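Local structure of bradavidin 2 (Bradyrhizobium japonicum, 4GGT) at residues P13-N18 / E23-S28; Y52-S57 / L63-T68. The protein probably binds biotin, as other members of the avidin family do, in a pocket at one end of an eight-stranded beta barrel. All blocks are in the same frame, centred on the assembly; numbering follows the deposited sequence.

Contact 1: P13-N18 / E23-S28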
# COMPACT_ATOMS: atom_id res chain seq x y z
N PRO A 13 -4.86 -12.54 -9.64
CA PRO A 13 -4.43 -11.15 -9.61
C PRO A 13 -5.57 -10.16 -9.51
O PRO A 13 -6.73 -10.46 -9.84
CB PRO A 13 -3.66 -10.98 -10.94
CG PRO A 13 -3.44 -12.40 -11.43
CD PRO A 13 -4.59 -13.17 -10.95
N SER A 14 -5.25 -8.95 -9.04
CA SER A 14 -6.25 -7.92 -8.99
C SER A 14 -5.53 -6.61 -8.96
O SER A 14 -4.31 -6.58 -8.75
CB SER A 14 -7.16 -8.09 -7.77
OG SER A 14 -6.43 -8.08 -6.57
N TYR A 15 -6.27 -5.54 -9.19
CA TYR A 15 -5.67 -4.22 -9.31
C TYR A 15 -6.59 -3.20 -8.63
O TYR A 15 -7.79 -3.18 -8.89
CB TYR A 15 -5.47 -3.92 -10.78
CG TYR A 15 -4.96 -2.55 -11.11
CD1 TYR A 15 -3.66 -2.18 -10.82
CD2 TYR A 15 -5.78 -1.64 -11.74
CE1 TYR A 15 -3.18 -0.91 -11.14
CE2 TYR A 15 -5.31 -0.38 -12.07
CZ TYR A 15 -4.01 -0.03 -11.77
OH TYR A 15 -3.57 1.23 -12.10
N TRP A 16 -6.00 -2.39 -7.74
CA TRP A 16 -6.75 -1.49 -6.88
C TRP A 16 -6.11 -0.11 -6.89
O TRP A 16 -4.88 0.02 -7.05
CB TRP A 16 -6.75 -1.99 -5.43
CG TRP A 16 -7.17 -3.45 -5.22
CD1 TRP A 16 -6.51 -4.56 -5.63
CD2 TRP A 16 -8.34 -3.91 -4.50
NE1 TRP A 16 -7.19 -5.70 -5.22
CE2 TRP A 16 -8.32 -5.32 -4.54
CE3 TRP A 16 -9.39 -3.25 -3.85
CZ2 TRP A 16 -9.32 -6.10 -3.95
CZ3 TRP A 16 -10.39 -4.02 -3.25
CH2 TRP A 16 -10.34 -5.43 -3.30
N LYS A 17 -6.92 0.92 -6.72
CA LYS A 17 -6.42 2.30 -6.62
C LYS A 17 -7.08 3.02 -5.47
O LYS A 17 -8.25 2.79 -5.19
CB LYS A 17 -6.68 3.08 -7.91
CG LYS A 17 -5.84 2.56 -9.09
CD LYS A 17 -6.16 3.24 -10.42
CE LYS A 17 -6.03 4.73 -10.34
NZ LYS A 17 -6.15 5.35 -11.71
N ASN A 18 -6.33 3.92 -4.81
CA ASN A 18 -6.92 4.70 -3.71
C ASN A 18 -7.34 6.05 -4.27
O ASN A 18 -7.14 6.31 -5.44
CB ASN A 18 -5.98 4.80 -2.49
CG ASN A 18 -4.71 5.58 -2.77
OD1 ASN A 18 -4.59 6.22 -3.80
ND2 ASN A 18 -3.73 5.51 -1.84
N GLU A 23 -1.48 3.03 -6.95
CA GLU A 23 -1.86 1.76 -7.55
C GLU A 23 -1.33 0.60 -6.72
O GLU A 23 -0.16 0.59 -6.33
CB GLU A 23 -1.17 1.60 -8.92
CG GLU A 23 -1.65 2.51 -10.07
CD GLU A 23 -0.80 2.21 -11.29
OE1 GLU A 23 0.38 2.62 -11.31
OE2 GLU A 23 -1.30 1.53 -12.21
N LEU A 24 -2.16 -0.43 -6.59
CA LEU A 24 -1.79 -1.65 -5.90
C LEU A 24 -2.13 -2.82 -6.81
O LEU A 24 -3.29 -3.09 -7.05
CB LEU A 24 -2.57 -1.77 -4.58
CG LEU A 24 -2.37 -3.06 -3.76
CD1 LEU A 24 -0.89 -3.30 -3.39
CD2 LEU A 24 -3.27 -3.07 -2.53
N LEU A 25 -1.08 -3.48 -7.32
CA LEU A 25 -1.28 -4.67 -8.17
C LEU A 25 -1.00 -5.92 -7.34
O LEU A 25 0.08 -6.06 -6.75
CB LEU A 25 -0.30 -4.61 -9.36
CG LEU A 25 -0.58 -5.18 -10.74
CD1 LEU A 25 0.78 -5.61 -11.35
CD2 LEU A 25 -1.67 -6.27 -10.81
N ILE A 26 -1.97 -6.82 -7.25
CA ILE A 26 -1.81 -8.02 -6.46
C ILE A 26 -1.52 -9.16 -7.40
O ILE A 26 -2.33 -9.47 -8.29
CB ILE A 26 -3.08 -8.36 -5.62
CG1 ILE A 26 -3.52 -7.16 -4.76
CG2 ILE A 26 -2.84 -9.59 -4.77
CD1 ILE A 26 -2.52 -6.77 -3.65
N TRP A 27 -0.34 -9.76 -7.26
CA TRP A 27 0.05 -10.90 -8.10
C TRP A 27 -0.55 -12.21 -7.60
O TRP A 27 -1.06 -13.03 -8.38
CB TRP A 27 1.58 -11.01 -8.12
CG TRP A 27 2.20 -9.89 -8.91
CD1 TRP A 27 2.62 -8.67 -8.44
CD2 TRP A 27 2.45 -9.89 -10.32
NE1 TRP A 27 3.11 -7.91 -9.48
CE2 TRP A 27 3.02 -8.63 -10.64
CE3 TRP A 27 2.26 -10.83 -11.35
CZ2 TRP A 27 3.42 -8.30 -11.94
CZ3 TRP A 27 2.64 -10.49 -12.65
CH2 TRP A 27 3.22 -9.23 -12.93
N SER A 28 -0.46 -12.40 -6.29
CA SER A 28 -0.87 -13.62 -5.62
C SER A 28 -1.07 -13.34 -4.14
O SER A 28 -0.57 -12.33 -3.61
CB SER A 28 0.14 -14.76 -5.83
OG SER A 28 1.42 -14.46 -5.31

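Contact 2: Y52-S57 / L63-T68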
# COMPACT_ATOMS: atom_id res chain seq x y z
N TYR A 52 7.23 -0.43 -6.32
CA TYR A 52 7.89 -1.10 -5.20
C TYR A 52 7.14 -2.33 -4.79
O TYR A 52 5.91 -2.39 -4.95
CB TYR A 52 7.99 -0.18 -4.01
CG TYR A 52 8.95 0.96 -4.21
CD1 TYR A 52 8.48 2.26 -4.44
CD2 TYR A 52 10.34 0.74 -4.20
CE1 TYR A 52 9.34 3.30 -4.61
CE2 TYR A 52 11.23 1.79 -4.40
CZ TYR A 52 10.71 3.06 -4.59
OH TYR A 52 11.58 4.11 -4.79
N PRO A 53 7.85 -3.33 -4.23
CA PRO A 53 7.13 -4.50 -3.72
C PRO A 53 6.16 -4.14 -2.60
O PRO A 53 6.44 -3.25 -1.79
CB PRO A 53 8.25 -5.37 -3.14
CG PRO A 53 9.46 -4.95 -3.82
CD PRO A 53 9.31 -3.46 -4.06
N ALA A 54 5.03 -4.83 -2.58
CA ALA A 54 4.12 -4.77 -1.44
C ALA A 54 4.09 -6.18 -0.83
O ALA A 54 3.91 -7.18 -1.54
CB ALA A 54 2.72 -4.34 -1.86
N ALA A 55 4.36 -6.23 0.46
CA ALA A 55 4.39 -7.48 1.22
C ALA A 55 3.48 -7.38 2.43
O ALA A 55 3.41 -6.35 3.12
CB ALA A 55 5.78 -7.79 1.69
N GLY A 56 2.82 -8.49 2.73
CA GLY A 56 2.01 -8.53 3.95
C GLY A 56 1.29 -9.85 4.05
O GLY A 56 1.70 -10.84 3.42
N SER A 57 0.20 -9.84 4.81
CA SER A 57 -0.54 -11.06 5.14
C SER A 57 -2.03 -10.77 5.05
O SER A 57 -2.47 -9.67 5.41
CB SER A 57 -0.21 -11.52 6.56
OG SER A 57 1.20 -11.66 6.74
N LEU A 63 -6.37 -7.69 6.46
CA LEU A 63 -5.07 -7.73 5.79
C LEU A 63 -4.18 -6.58 6.22
O LEU A 63 -4.66 -5.57 6.73
CB LEU A 63 -5.26 -7.71 4.26
CG LEU A 63 -5.37 -6.38 3.48
CD1 LEU A 63 -5.22 -6.66 1.96
CD2 LEU A 63 -6.65 -5.63 3.74
N TYR A 64 -2.87 -6.74 6.02
CA TYR A 64 -1.97 -5.60 6.12
C TYR A 64 -0.92 -5.75 5.04
O TYR A 64 -0.63 -6.86 4.61
CB TYR A 64 -1.30 -5.48 7.50
CG TYR A 64 -0.14 -6.42 7.79
CD1 TYR A 64 -0.35 -7.64 8.44
CD2 TYR A 64 1.17 -6.07 7.42
CE1 TYR A 64 0.77 -8.50 8.73
CE2 TYR A 64 2.26 -6.90 7.68
CZ TYR A 64 2.05 -8.11 8.33
OH TYR A 64 3.15 -8.92 8.59
N PHE A 65 -0.41 -4.61 4.57
CA PHE A 65 0.76 -4.69 3.67
C PHE A 65 1.67 -3.51 3.90
O PHE A 65 1.24 -2.48 4.45
CB PHE A 65 0.35 -4.86 2.21
CG PHE A 65 -0.56 -3.76 1.71
CD1 PHE A 65 -1.94 -3.86 1.90
CD2 PHE A 65 -0.05 -2.64 1.12
CE1 PHE A 65 -2.77 -2.87 1.48
CE2 PHE A 65 -0.91 -1.64 0.67
CZ PHE A 65 -2.24 -1.75 0.88
N VAL A 66 2.93 -3.69 3.55
CA VAL A 66 3.98 -2.70 3.78
C VAL A 66 4.70 -2.45 2.46
O VAL A 66 4.98 -3.38 1.69
CB VAL A 66 4.99 -3.16 4.89
CG1 VAL A 66 5.64 -4.50 4.57
CG2 VAL A 66 6.06 -2.11 5.11
N VAL A 67 4.93 -1.16 2.15
CA VAL A 67 5.71 -0.81 1.00
C VAL A 67 6.89 0.08 1.45
O VAL A 67 6.70 1.02 2.20
CB VAL A 67 4.88 -0.02 -0.02
CG1 VAL A 67 5.75 0.45 -1.19
CG2 VAL A 67 3.70 -0.92 -0.52
N THR A 68 8.10 -0.24 0.99
CA THR A 68 9.28 0.58 1.32
C THR A 68 9.72 1.35 0.08
O THR A 68 10.00 0.76 -0.98
CB THR A 68 10.40 -0.32 1.91
OG1 THR A 68 9.92 -0.83 3.14
CG2 THR A 68 11.68 0.52 2.17
O HOH W 1 8.55 -2.63 -0.43

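Contact 1: P13-N18 / E23-S28
Trp16 and Ser14 meet Ile26 and Leu24 across the first beta hairpin of the avidin barrel, an antiparallel pair whose strand axes run at 165°. Backbone hydrogen bonds join Ser14 to Ile26 and Trp16 to Leu24 in both directions; Ile26 N to Ser14 O, at 172°, is the straightest of the four. These two pairs turn their side chains to one face of the sheet. Trp16 places CG beside its backbone N and anti to the carbonyl carbon (chi1 -51°), which carries the pyrrole edge of the indole back toward Ser14. There NE1 donates to Ser14 OG over 2.8 Å, the acceptor lying near the ring plane, so the bond restrains the turn of the indole. The indole crosses Ile26 obliquely, CD1 4.1 Å from Ile26 CG1. Phe111 and Arg113 of strand 103-113, the neighbour that closes the barrel, touch Trp16. On the other face, the first torsion of Tyr15 lays its ring alongside the carbonyl carbon and over toward strand 23-28, bringing CD1 to 4.3 Å from Leu25 CG, while Trp115 stacks on the ring. Asn18, a residue that contacts biotin in another structure of this protein, accepts a bond from Ser22 N within the turn. Ser14 OG is bonded to Pro11 O as well, and it lies 3.5 Å from Ile26 CB.

Contact 2: Y52-S57 / L63-T68
One face of the Tyr52 ring receives the carbonyl oxygen of Thr68, with CD2 the nearest ring atom at 3.2 Å from Thr68 O. At the root of the ring, Tyr52 CB rests 3.7 Å from Val67 CG1, and the Phe69 ring meets the tyrosine almost at right angles. With CG beside the backbone N (chi1 -70°), the ring is directed past Val67 to the end of the opposing segment. An alanine in place of Tyr52 would probably open a gap beside Val67 and Phe69 and leave Thr68 O without the ring face it rests on. At the other end, Tyr64 turns one ring face to the opposing backbone: Ser57 N sits 4.1 Å above the plane, over the centre, and Gly56 CA lies at the same height but nearer the rim. Its chi1 of 77° places CG between the backbone N and carbonyl carbon, folding the ring back across the pair. The two segments belong to the antiparallel hairpin of strands 51-59 and 62-69 in the avidin barrel, crossing at 151°. Backbone bonds link Ala55 with Val66 and Ser57 with Tyr64. Between them Gly56 CA comes within 4.0 Å of Phe65 CA, where a CB on Gly56 would collide with Tyr64 O. Toward Tyr52 the direct bonding gives way to a water, which donates to Pro53 O and accepts from Thr68 N at 2.8 Å. On the face shared by Ala54 and Val67, Ala54 CB touches Val67 CG2 at 3.8 Å.

How the contacts relate
The hairpin of contact 1 is complete before the chain reaches that of contact 2, with strand 33-39 between them in the barrel. That strand bonds to 23-28 on one side and to 51-59 on the other. The contact centres are 11 Å apart, yet their inward side chains meet: Leu24 CD2 lies 3.8 Å from Phe65 CZ, and Leu24 CD1 lies 4.1 Å from Ala54 CB. Leu24 thus ties the two hairpins together through the apolar barrel interior. Biotin-contacting residues known from another structure of the protein lie near both: Asn18 within contact 1, and the side chain of Asn40 about 7 Å from that of Tyr52 and about 8 Å from that of Glu23.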